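Long-range contacts in putative NADH-flavin reductase (Lactobacillus casei ATCC 334, PDB 3H2S), which binds NADPH in a Rossmann-type domain and probably acts as an NAD(P)H-dependent oxidoreductase: residues A[1-6]-A[65-70]; A[99-104]-A[198-203]; A[152-157]-A[204-209]. All coordinates share one frame; numbering follows the deposited sequence.

Contact 1 (A[1-6]-A[65-70]); sequences MKIAVL and AVVDAL. With NDP (NADPH dihydro-nicotinamide-adenine-dinucleotide phosphate), chain C.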
loop_
_atom_site.group_PDB
_atom_site.type_symbol
_atom_site.label_atom_id
_atom_site.label_comp_id
_atom_site.label_asym_id
_atom_site.label_seq_id
_atom_site.Cartn_x
_atom_site.Cartn_y
_atom_site.Cartn_z
HETATM N N MSE A 1 18.611 16.708 14.046
HETATM C CA MSE A 1 17.656 15.567 14.066
HETATM C C MSE A 1 18.280 14.355 13.377
HETATM O O MSE A 1 19.299 14.482 12.694
HETATM C CB MSE A 1 16.335 15.961 13.379
HETATM C CG MSE A 1 16.292 15.696 11.867
HETATM SE SE MSE A 1 14.605 16.254 11.012
HETATM C CE MSE A 1 13.352 15.651 12.398
ATOM N N LYS A 2 17.675 13.186 13.566
ATOM C CA LYS A 2 18.158 11.977 12.927
ATOM C C LYS A 2 17.319 11.600 11.709
ATOM O O LYS A 2 16.082 11.558 11.772
ATOM C CB LYS A 2 18.225 10.812 13.919
ATOM C CG LYS A 2 18.897 9.590 13.329
ATOM C CD LYS A 2 19.088 8.489 14.347
ATOM C CE LYS A 2 19.801 7.310 13.722
ATOM N NZ LYS A 2 20.083 6.259 14.738
ATOM N N ILE A 3 17.996 11.415 10.584
ATOM C CA ILE A 3 17.325 11.246 9.299
ATOM C C ILE A 3 17.794 9.934 8.678
ATOM O O ILE A 3 18.988 9.755 8.416
ATOM C CB ILE A 3 17.664 12.420 8.313
ATOM C CG1 ILE A 3 17.425 13.786 8.959
ATOM C CG2 ILE A 3 16.869 12.283 7.009
ATOM C CD1 ILE A 3 17.705 14.988 8.019
ATOM N N ALA A 4 16.858 9.011 8.457
ATOM C CA ALA A 4 17.138 7.813 7.663
ATOM C C ALA A 4 16.910 8.124 6.196
ATOM O O ALA A 4 15.862 8.666 5.834
ATOM C CB ALA A 4 16.241 6.652 8.103
ATOM N N VAL A 5 17.894 7.811 5.350
ATOM C CA VAL A 5 17.737 8.025 3.913
ATOM C C VAL A 5 17.673 6.686 3.189
ATOM O O VAL A 5 18.646 5.903 3.199
ATOM C CB VAL A 5 18.883 8.886 3.346
ATOM C CG1 VAL A 5 18.721 9.085 1.839
ATOM C CG2 VAL A 5 18.967 10.216 4.104
ATOM N N LEU A 6 16.517 6.396 2.595
ATOM C CA LEU A 6 16.375 5.197 1.777
ATOM C C LEU A 6 16.823 5.516 0.352
ATOM O O LEU A 6 16.542 6.594 -0.158
ATOM C CB LEU A 6 14.923 4.729 1.762
ATOM C CG LEU A 6 14.338 3.879 2.904
ATOM C CD1 LEU A 6 14.883 4.188 4.278
ATOM C CD2 LEU A 6 12.802 3.942 2.876
ATOM N N ALA A 65 13.067 11.600 11.057
ATOM C CA ALA A 65 12.588 11.709 9.684
ATOM C C ALA A 65 13.148 10.600 8.803
ATOM O O ALA A 65 14.253 10.087 9.033
ATOM C CB ALA A 65 12.950 13.054 9.091
ATOM N N VAL A 66 12.406 10.309 7.746
ATOM C CA VAL A 66 12.807 9.345 6.730
ATOM C C VAL A 66 12.627 9.975 5.356
ATOM O O VAL A 66 11.619 10.632 5.093
ATOM C CB VAL A 66 11.947 8.056 6.803
ATOM C CG1 VAL A 66 12.397 7.066 5.723
ATOM C CG2 VAL A 66 12.087 7.420 8.183
ATOM N N VAL A 67 13.600 9.771 4.476
ATOM C CA VAL A 67 13.444 10.218 3.106
ATOM C C VAL A 67 13.478 9.030 2.159
ATOM O O VAL A 67 14.400 8.210 2.217
ATOM C CB VAL A 67 14.535 11.243 2.706
ATOM C CG1 VAL A 67 14.332 11.681 1.231
ATOM C CG2 VAL A 67 14.488 12.442 3.644
ATOM N N ASP A 68 12.447 8.906 1.331
ATOM C CA ASP A 68 12.382 7.831 0.332
ATOM C C ASP A 68 12.961 8.307 -1.015
ATOM O O ASP A 68 12.296 9.016 -1.769
ATOM C CB ASP A 68 10.938 7.314 0.179
ATOM C CG ASP A 68 10.794 6.220 -0.879
ATOM O OD1 ASP A 68 11.748 5.970 -1.646
ATOM O OD2 ASP A 68 9.690 5.608 -0.952
ATOM N N ALA A 69 14.235 7.996 -1.259
ATOM C CA ALA A 69 14.868 8.336 -2.529
ATOM C C ALA A 69 15.176 7.096 -3.354
ATOM O O ALA A 69 16.120 7.088 -4.143
ATOM C CB ALA A 69 16.168 9.141 -2.279
ATOM N N LEU A 70 14.415 6.030 -3.132
ATOM C CA LEU A 70 14.589 4.790 -3.890
ATOM C C LEU A 70 14.026 4.950 -5.291
ATOM O O LEU A 70 13.065 5.706 -5.503
ATOM C CB LEU A 70 13.873 3.626 -3.184
ATOM C CG LEU A 70 14.437 3.193 -1.836
ATOM C CD1 LEU A 70 13.352 2.494 -1.000
ATOM C CD2 LEU A 70 15.680 2.325 -1.989
HETATM P PA NDP C . 18.855 6.199 -8.488
HETATM O O1A NDP C . 18.591 5.324 -9.748
HETATM O O2A NDP C . 20.101 7.014 -8.442
HETATM O O5B NDP C . 18.908 4.893 -7.410
HETATM C C5B NDP C . 18.002 5.163 -6.309
HETATM C C4B NDP C . 18.323 4.205 -5.097
HETATM O O4B NDP C . 17.526 3.045 -5.231
HETATM C C3B NDP C . 19.801 3.686 -5.102
HETATM O O3B NDP C . 20.317 3.990 -3.844
HETATM C C2B NDP C . 19.608 2.125 -5.291
HETATM O O2B NDP C . 20.549 1.301 -4.698
HETATM C C1B NDP C . 18.201 1.978 -4.633
HETATM N N9A NDP C . 17.540 0.745 -5.092
HETATM C C8A NDP C . 17.112 0.518 -6.426
HETATM N N7A NDP C . 16.511 -0.664 -6.585
HETATM C C5A NDP C . 16.515 -1.230 -5.292
HETATM C C6A NDP C . 15.992 -2.455 -4.844
HETATM N N6A NDP C . 15.419 -3.293 -5.754
HETATM N N1A NDP C . 16.350 -2.899 -3.586
HETATM C C2A NDP C . 16.916 -1.977 -2.751
HETATM N N3A NDP C . 17.284 -0.687 -3.014
HETATM C C4A NDP C . 17.139 -0.369 -4.346
HETATM O O3 NDP C . 17.602 7.150 -8.610
HETATM P PN NDP C . 17.260 8.735 -8.673
HETATM O O1N NDP C . 18.035 9.442 -7.546
HETATM O O2N NDP C . 17.711 9.134 -10.045
HETATM O O5D NDP C . 15.674 9.009 -8.394
HETATM C C5D NDP C . 15.165 9.269 -7.083
HETATM C C4D NDP C . 13.653 9.520 -7.223
HETATM O O4D NDP C . 13.521 10.496 -8.243
HETATM C C3D NDP C . 12.750 8.312 -7.611
HETATM O O3D NDP C . 11.516 8.426 -7.003
HETATM C C2D NDP C . 12.692 8.482 -9.173
HETATM O O2D NDP C . 11.505 7.947 -9.702
HETATM C C1D NDP C . 12.607 10.050 -9.215
HETATM N N1N NDP C . 12.827 10.557 -10.568
HETATM C C2N NDP C . 11.681 11.190 -11.210
HETATM C C3N NDP C . 11.869 11.492 -12.698
HETATM C C7N NDP C . 10.897 12.576 -13.132
HETATM O O7N NDP C . 9.746 12.560 -12.718
HETATM N N7N NDP C . 11.289 13.467 -14.120
HETATM C C4N NDP C . 13.270 11.673 -13.244
HETATM C C5N NDP C . 14.295 10.739 -12.653
HETATM C C6N NDP C . 14.077 10.241 -11.242
HETATM P P2B NDP C . 22.004 1.074 -5.396
HETATM O O1X NDP C . 22.839 2.400 -5.269
HETATM O O2X NDP C . 22.775 0.061 -4.471
HETATM O O3X NDP C . 21.893 0.639 -6.817
#
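Leu6 and Leu70 meet at the tight, cofactor-facing end of two neighbouring parallel strands. Leu6 CB lies 3.9 Å from Leu70 CD1; with CG anti to the carbonyl carbon (chi1 -82°), the branch carries CD1 to 4.1 Å from Val66 CG1. The other Leu70 methyl, CD2, reaches the adenosine half of NADPH, 3.6 Å from N3A. Leu6 N gives a 2.8 Å bond to Val67 O, and Ala69 N returns one of 2.9 Å to Leu6 O, arriving above the carbonyl plane where the chain leaves the strand. Asp68 OD1 accepts from Leu70 N at 3.1 Å, an Asx turn that shapes the bend into the pocket.

On the face carrying Ile3 and Val67 the two side chains run side by side, CG2 to CG2, with helices 11-22 and 189-201 packed over them; Leu89 of helix 80-91 covers Leu6 and Val66 on the other face. The start of the strands is looser and nearer solvent: selenomethionine Met1 rests its SE 4.1 Å from Ala65 CB, and the extended Lys2 leads away from the other strand, its NZ hydrogen-bonded to Ser62 OG. Because the chain forms strands 26-31 and 46-49 beyond strand 2-6 before returning to its opposite side, this pair marks the central switch point of the Rossmann fold, where the dinucleotide lies across the strand ends.

Contact 2 (A[99-104]-A[198-203]); sequences LAVFIL and DQLEHP. With NDP (NADPH dihydro-nicotinamide-adenine-dinucleotide phosphate), chain C.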
loop_
_atom_site.group_PDB
_atom_site.type_symbol
_atom_site.label_atom_id
_atom_site.label_comp_id
_atom_site.label_asym_id
_atom_site.label_seq_id
_atom_site.Cartn_x
_atom_site.Cartn_y
_atom_site.Cartn_z
ATOM N N LEU A 99 8.515 12.464 10.334
ATOM C CA LEU A 99 8.291 13.047 9.021
ATOM C C LEU A 99 8.798 12.099 7.947
ATOM O O LEU A 99 9.908 11.578 8.039
ATOM C CB LEU A 99 9.047 14.373 8.892
ATOM C CG LEU A 99 8.679 15.512 9.839
ATOM C CD1 LEU A 99 9.619 16.687 9.569
ATOM C CD2 LEU A 99 7.261 15.921 9.564
ATOM N N ALA A 100 8.007 11.907 6.904
ATOM C CA ALA A 100 8.447 11.078 5.782
ATOM C C ALA A 100 8.299 11.850 4.483
ATOM O O ALA A 100 7.177 12.167 4.073
ATOM C CB ALA A 100 7.627 9.796 5.727
ATOM N N VAL A 101 9.420 12.120 3.815
ATOM C CA VAL A 101 9.383 12.759 2.509
ATOM C C VAL A 101 9.552 11.739 1.389
ATOM O O VAL A 101 10.534 11.000 1.349
ATOM C CB VAL A 101 10.462 13.870 2.378
ATOM C CG1 VAL A 101 10.461 14.494 0.963
ATOM C CG2 VAL A 101 10.243 14.931 3.438
ATOM N N PHE A 102 8.613 11.743 0.456
ATOM C CA PHE A 102 8.663 10.836 -0.697
ATOM C C PHE A 102 8.928 11.646 -1.951
ATOM O O PHE A 102 8.276 12.679 -2.174
ATOM C CB PHE A 102 7.327 10.093 -0.856
ATOM C CG PHE A 102 6.999 9.196 0.285
ATOM C CD1 PHE A 102 7.311 7.851 0.227
ATOM C CD2 PHE A 102 6.401 9.702 1.440
ATOM C CE1 PHE A 102 7.042 7.005 1.303
ATOM C CE2 PHE A 102 6.172 8.876 2.544
ATOM C CZ PHE A 102 6.485 7.523 2.471
ATOM N N ILE A 103 9.959 11.248 -2.697
ATOM C CA ILE A 103 10.193 11.816 -4.008
ATOM C C ILE A 103 9.289 11.087 -5.001
ATOM O O ILE A 103 9.367 9.863 -5.157
ATOM C CB ILE A 103 11.646 11.686 -4.485
ATOM C CG1 ILE A 103 12.628 12.352 -3.490
ATOM C CG2 ILE A 103 11.782 12.302 -5.863
ATOM C CD1 ILE A 103 14.086 12.256 -3.925
ATOM N N LEU A 104 8.468 11.853 -5.703
ATOM C CA LEU A 104 7.481 11.284 -6.609
ATOM C C LEU A 104 7.919 11.514 -8.052
ATOM O O LEU A 104 9.101 11.746 -8.323
ATOM C CB LEU A 104 6.104 11.903 -6.328
ATOM C CG LEU A 104 5.566 11.625 -4.915
ATOM C CD1 LEU A 104 4.307 12.442 -4.641
ATOM C CD2 LEU A 104 5.313 10.135 -4.687
ATOM N N ASP A 198 14.693 21.552 3.458
ATOM C CA ASP A 198 13.861 22.699 3.841
ATOM C C ASP A 198 12.576 22.218 4.496
ATOM O O ASP A 198 12.135 22.780 5.494
ATOM C CB ASP A 198 13.542 23.579 2.629
ATOM C CG ASP A 198 14.669 24.548 2.305
ATOM O OD1 ASP A 198 15.662 24.593 3.063
ATOM O OD2 ASP A 198 14.553 25.268 1.296
ATOM N N GLN A 199 11.926 21.235 3.873
ATOM C CA GLN A 199 10.679 20.686 4.423
ATOM C C GLN A 199 10.918 19.987 5.754
ATOM O O GLN A 199 10.099 20.075 6.657
ATOM C CB GLN A 199 10.030 19.729 3.421
ATOM C CG GLN A 199 9.364 20.427 2.255
ATOM C CD GLN A 199 8.181 21.288 2.681
ATOM O OE1 GLN A 199 7.477 20.966 3.633
ATOM N NE2 GLN A 199 8.018 22.426 2.032
ATOM N N LEU A 200 11.997 19.214 5.850
ATOM C CA LEU A 200 12.316 18.526 7.106
ATOM C C LEU A 200 12.500 19.525 8.259
ATOM O O LEU A 200 12.043 19.288 9.383
ATOM C CB LEU A 200 13.578 17.685 6.935
ATOM C CG LEU A 200 13.441 16.164 6.820
ATOM C CD1 LEU A 200 12.057 15.719 6.408
ATOM C CD2 LEU A 200 14.539 15.551 5.963
ATOM N N GLU A 201 13.174 20.640 7.978
ATOM C CA GLU A 201 13.474 21.623 9.016
ATOM C C GLU A 201 12.284 22.522 9.299
ATOM O O GLU A 201 12.056 22.905 10.441
ATOM C CB GLU A 201 14.718 22.451 8.672
ATOM C CG GLU A 201 16.008 21.647 8.730
ATOM C CD GLU A 201 17.259 22.498 8.529
ATOM O OE1 GLU A 201 17.197 23.485 7.754
ATOM O OE2 GLU A 201 18.284 22.217 9.195
ATOM N N HIS A 202 11.487 22.789 8.269
ATOM C CA HIS A 202 10.292 23.623 8.409
ATOM C C HIS A 202 9.156 23.063 7.558
ATOM O O HIS A 202 8.984 23.480 6.409
ATOM C CB HIS A 202 10.581 25.058 7.965
ATOM C CG HIS A 202 11.341 25.868 8.969
ATOM N ND1 HIS A 202 11.094 27.211 9.174
ATOM C CD2 HIS A 202 12.424 25.560 9.732
ATOM C CE1 HIS A 202 11.955 27.683 10.061
ATOM N NE2 HIS A 202 12.767 26.698 10.422
ATOM N N PRO A 203 8.474 22.014 8.056
ATOM C CA PRO A 203 7.483 21.344 7.212
ATOM C C PRO A 203 6.312 22.268 6.897
ATOM O O PRO A 203 5.732 22.862 7.803
ATOM C CB PRO A 203 7.008 20.154 8.062
ATOM C CG PRO A 203 7.878 20.099 9.251
ATOM C CD PRO A 203 8.611 21.394 9.383
HETATM P PA NDP C . 18.855 6.199 -8.488
HETATM O O1A NDP C . 18.591 5.324 -9.748
HETATM O O2A NDP C . 20.101 7.014 -8.442
HETATM O O5B NDP C . 18.908 4.893 -7.410
HETATM C C5B NDP C . 18.002 5.163 -6.309
HETATM C C4B NDP C . 18.323 4.205 -5.097
HETATM O O4B NDP C . 17.526 3.045 -5.231
HETATM C C3B NDP C . 19.801 3.686 -5.102
HETATM O O3B NDP C . 20.317 3.990 -3.844
HETATM C C2B NDP C . 19.608 2.125 -5.291
HETATM O O2B NDP C . 20.549 1.301 -4.698
HETATM C C1B NDP C . 18.201 1.978 -4.633
HETATM N N9A NDP C . 17.540 0.745 -5.092
HETATM C C8A NDP C . 17.112 0.518 -6.426
HETATM N N7A NDP C . 16.511 -0.664 -6.585
HETATM C C5A NDP C . 16.515 -1.230 -5.292
HETATM C C6A NDP C . 15.992 -2.455 -4.844
HETATM N N6A NDP C . 15.419 -3.293 -5.754
HETATM N N1A NDP C . 16.350 -2.899 -3.586
HETATM C C2A NDP C . 16.916 -1.977 -2.751
HETATM N N3A NDP C . 17.284 -0.687 -3.014
HETATM C C4A NDP C . 17.139 -0.369 -4.346
HETATM O O3 NDP C . 17.602 7.150 -8.610
HETATM P PN NDP C . 17.260 8.735 -8.673
HETATM O O1N NDP C . 18.035 9.442 -7.546
HETATM O O2N NDP C . 17.711 9.134 -10.045
HETATM O O5D NDP C . 15.674 9.009 -8.394
HETATM C C5D NDP C . 15.165 9.269 -7.083
HETATM C C4D NDP C . 13.653 9.520 -7.223
HETATM O O4D NDP C . 13.521 10.496 -8.243
HETATM C C3D NDP C . 12.750 8.312 -7.611
HETATM O O3D NDP C . 11.516 8.426 -7.003
HETATM C C2D NDP C . 12.692 8.482 -9.173
HETATM O O2D NDP C . 11.505 7.947 -9.702
HETATM C C1D NDP C . 12.607 10.050 -9.215
HETATM N N1N NDP C . 12.827 10.557 -10.568
HETATM C C2N NDP C . 11.681 11.190 -11.210
HETATM C C3N NDP C . 11.869 11.492 -12.698
HETATM C C7N NDP C . 10.897 12.576 -13.132
HETATM O O7N NDP C . 9.746 12.560 -12.718
HETATM N N7N NDP C . 11.289 13.467 -14.120
HETATM C C4N NDP C . 13.270 11.673 -13.244
HETATM C C5N NDP C . 14.295 10.739 -12.653
HETATM C C6N NDP C . 14.077 10.241 -11.242
HETATM P P2B NDP C . 22.004 1.074 -5.396
HETATM O O1X NDP C . 22.839 2.400 -5.269
HETATM O O2X NDP C . 22.775 0.061 -4.471
HETATM O O3X NDP C . 21.893 0.639 -6.817
#
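Gln199 OE1 is gripped by two backbone donors, the N-H groups of Thr204 and Ala205, which ties the chain just past the helix back to its last turn. Across the interface Gln199 itself gives little more than a distant touch to Leu99, and no hydrogen bond joins the two segments. The packing instead centres on Leu99 and Leu200. Leu99 sends its CD1 methyl between the helix end and the following loop: it lies 3.6 Å from the carbonyl oxygen of Leu200 and 3.8 Å from Pro203 CG, with the leucine and proline side chains at about a right angle. Leu200 lowers CD1 onto the sheet, 3.6 Å from Val101 CG2. With CG1 anti to the backbone N of Val101 (chi1 177°), CG2 is the branch left beside that N, and it is the one that meets Leu200. Leu200 also covers Ala65 and Val67, bridging neighbouring strands.

Farther along strand 99-103 the contact gives way to cofactor: Ile103 CG2 lies 3.5 Å from O4D of the nicotinamide-side ribose of NADPH. One strand thus meets helix 189-201 near its start and the dinucleotide at its C-terminal end, the helix-on-sheet layering of a Rossmann-type alpha/beta sandwich.

Contact 3 (A[152-157]-A[204-209]); sequences NWIGIS and TAIRDR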
loop_
_atom_site.group_PDB
_atom_site.type_symbol
_atom_site.label_atom_id
_atom_site.label_comp_id
_atom_site.label_asym_id
_atom_site.label_seq_id
_atom_site.Cartn_x
_atom_site.Cartn_y
_atom_site.Cartn_z
ATOM N N ASN A 152 2.662 11.672 8.959
ATOM C CA ASN A 152 3.293 12.936 8.554
ATOM C C ASN A 152 4.116 12.805 7.266
ATOM O O ASN A 152 5.346 12.945 7.279
ATOM C CB ASN A 152 4.144 13.542 9.682
ATOM C CG ASN A 152 3.296 14.053 10.834
ATOM O OD1 ASN A 152 2.175 14.532 10.636
ATOM N ND2 ASN A 152 3.828 13.956 12.045
ATOM N N TRP A 153 3.444 12.469 6.173
ATOM C CA TRP A 153 4.135 12.303 4.897
ATOM C C TRP A 153 4.147 13.607 4.116
ATOM O O TRP A 153 3.363 14.513 4.398
ATOM C CB TRP A 153 3.509 11.174 4.067
ATOM C CG TRP A 153 2.068 11.394 3.703
ATOM C CD1 TRP A 153 0.970 10.921 4.368
ATOM C CD2 TRP A 153 1.565 12.196 2.622
ATOM N NE1 TRP A 153 -0.176 11.334 3.738
ATOM C CE2 TRP A 153 0.164 12.092 2.648
ATOM C CE3 TRP A 153 2.170 12.869 1.547
ATOM C CZ2 TRP A 153 -0.645 12.728 1.709
ATOM C CZ3 TRP A 153 1.357 13.489 0.611
ATOM C CH2 TRP A 153 -0.026 13.396 0.690
ATOM N N ILE A 154 5.142 13.751 3.248
ATOM C CA ILE A 154 5.259 14.901 2.376
ATOM C C ILE A 154 5.691 14.389 0.995
ATOM O O ILE A 154 6.610 13.580 0.884
ATOM C CB ILE A 154 6.314 15.902 2.885
ATOM C CG1 ILE A 154 5.935 16.471 4.257
ATOM C CG2 ILE A 154 6.506 17.051 1.883
ATOM C CD1 ILE A 154 7.115 17.143 4.962
ATOM N N GLY A 155 4.966 14.789 -0.048
ATOM C CA GLY A 155 5.347 14.414 -1.406
ATOM C C GLY A 155 6.019 15.554 -2.149
ATOM O O GLY A 155 5.591 16.715 -2.058
ATOM N N ILE A 156 7.130 15.247 -2.817
ATOM C CA ILE A 156 7.791 16.218 -3.670
ATOM C C ILE A 156 8.085 15.611 -5.041
ATOM O O ILE A 156 8.812 14.607 -5.165
ATOM C CB ILE A 156 9.122 16.724 -3.065
ATOM C CG1 ILE A 156 8.910 17.256 -1.649
ATOM C CG2 ILE A 156 9.727 17.801 -3.964
ATOM C CD1 ILE A 156 10.198 17.707 -0.966
ATOM N N SER A 157 7.511 16.228 -6.070
ATOM C CA SER A 157 7.749 15.793 -7.440
ATOM C C SER A 157 8.850 16.660 -8.023
ATOM O O SER A 157 8.845 17.888 -7.827
ATOM C CB SER A 157 6.479 15.937 -8.286
ATOM O OG SER A 157 5.547 14.918 -7.989
ATOM N N THR A 204 6.089 22.536 5.618
ATOM C CA THR A 204 4.942 23.336 5.211
ATOM C C THR A 204 3.981 22.512 4.351
ATOM O O THR A 204 2.827 22.875 4.168
ATOM C CB THR A 204 5.373 24.606 4.443
ATOM O OG1 THR A 204 4.214 25.245 3.903
ATOM C CG2 THR A 204 6.286 24.266 3.312
ATOM N N ALA A 205 4.453 21.372 3.874
ATOM C CA ALA A 205 3.697 20.578 2.905
ATOM C C ALA A 205 3.302 19.204 3.460
ATOM O O ALA A 205 3.104 18.255 2.690
ATOM C CB ALA A 205 4.500 20.421 1.633
ATOM N N ILE A 206 3.116 19.114 4.779
ATOM C CA ILE A 206 2.671 17.862 5.387
ATOM C C ILE A 206 1.310 17.423 4.810
ATOM O O ILE A 206 0.392 18.237 4.661
ATOM C CB ILE A 206 2.616 17.944 6.926
ATOM C CG1 ILE A 206 4.040 17.905 7.507
ATOM C CG2 ILE A 206 1.782 16.785 7.496
ATOM C CD1 ILE A 206 4.133 18.249 8.989
ATOM N N ARG A 207 1.262 16.185 4.333
ATOM C CA ARG A 207 0.059 15.612 3.718
ATOM C C ARG A 207 -0.334 16.372 2.459
ATOM O O ARG A 207 -1.506 16.443 2.089
ATOM C CB ARG A 207 -1.104 15.554 4.723
ATOM C CG ARG A 207 -0.941 14.508 5.832
ATOM C CD ARG A 207 -1.844 14.853 7.040
ATOM N NE ARG A 207 -1.280 14.342 8.282
ATOM C CZ ARG A 207 -0.912 15.096 9.309
ATOM N NH1 ARG A 207 -1.171 16.397 9.312
ATOM N NH2 ARG A 207 -0.388 14.527 10.383
ATOM N N ASP A 208 0.669 16.906 1.778
ATOM C CA ASP A 208 0.454 17.607 0.524
ATOM C C ASP A 208 1.589 17.222 -0.416
ATOM O O ASP A 208 2.573 16.610 -0.004
ATOM C CB ASP A 208 0.447 19.117 0.766
ATOM C CG ASP A 208 -0.323 19.885 -0.298
ATOM O OD1 ASP A 208 -0.673 19.296 -1.344
ATOM O OD2 ASP A 208 -0.508 21.105 -0.118
ATOM N N ARG A 209 1.441 17.577 -1.684
ATOM C CA ARG A 209 2.496 17.385 -2.664
ATOM C C ARG A 209 2.904 18.739 -3.225
ATOM O O ARG A 209 2.053 19.564 -3.531
ATOM C CB ARG A 209 2.009 16.484 -3.795
ATOM C CG ARG A 209 3.101 16.129 -4.796
ATOM C CD ARG A 209 3.147 17.077 -5.975
ATOM N NE ARG A 209 1.911 17.034 -6.747
ATOM C CZ ARG A 209 1.664 16.147 -7.705
ATOM N NH1 ARG A 209 2.603 15.270 -8.055
ATOM N NH2 ARG A 209 0.478 16.131 -8.317
#
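Arg207 N reaches back to Trp153 O in a nearly straight 2.7 Å hydrogen bond, and after the type II turn from Ala205 to Asp208, Gly155 N donates to Asp208 O at 3.0 Å, so that the incoming chain falls into parallel register with Gly155 beside Arg209. The turn is closed by Asp208 N bonding to Ala205 O.

Trp153 folds its indole over this turn. Its CG sits between the backbone N and the carbonyl carbon (chi1 61°), which brings the ring's face against the backbone of Arg207: the CA lies 3.6 Å from the centroid of the six-membered ring and only 11° off its normal, a CH-pi contact. The guanidinium of Arg207 does not stack on the indole, for the two planes stand 83° apart; one of its faces is covered instead by Ile206 CG2. The indole NE1 is bonded to Asn148 O, which fixes the ring's rotation. A leucine in place of Trp153 would probably leave the Arg207 backbone without its flat cover and Asn148 O without its indole donor.

On the other side of the strand, Ile154 CG2 packs 3.9 Å from Ala205 CB, and the Ile154 and Ile206 side chains cross obliquely, CG1 to CG1 at 4.0 Å. Farther along, Arg209 bends twice along its chain, bringing NH1 to 3.0 Å from Ser157 OG, which lies near the guanidinium plane. The same hydroxyl donates to Gly105 O. Arg209 NH1 is also hydrogen-bonded to Ser108 OG, NE forms a salt bridge with Asp175 OD1, and Tyr142 adds a cation-pi contact, so the buried charge is probably well compensated. Here a tight turn delivers strand 209-214 alongside strand 153-158, extending the parallel part of the Rossmann-type sheet by one further strand.

How the contacts relate
From the N terminus, the chain first closes contact 1, returning after strands 26-31 and 46-49 to lay residues 65-70 beside 1-6. Only then do the other two open: contact 2 at 99-104 and contact 3 at 152-157. Their partners follow in the same order, 198-203 and then 204-209, so these two loops cross, and the consecutive partners form one continuous run from helix end to turn. The sheet joins all three. Leu99 O receives the N-H group of Val66, and Val101 O probably that of Asp68, linking contacts 1 and 2, whereas Ala100 and Phe102 bond with Ile154, linking contacts 2 and 3. Contacts 1 and 2 both touch NADPH.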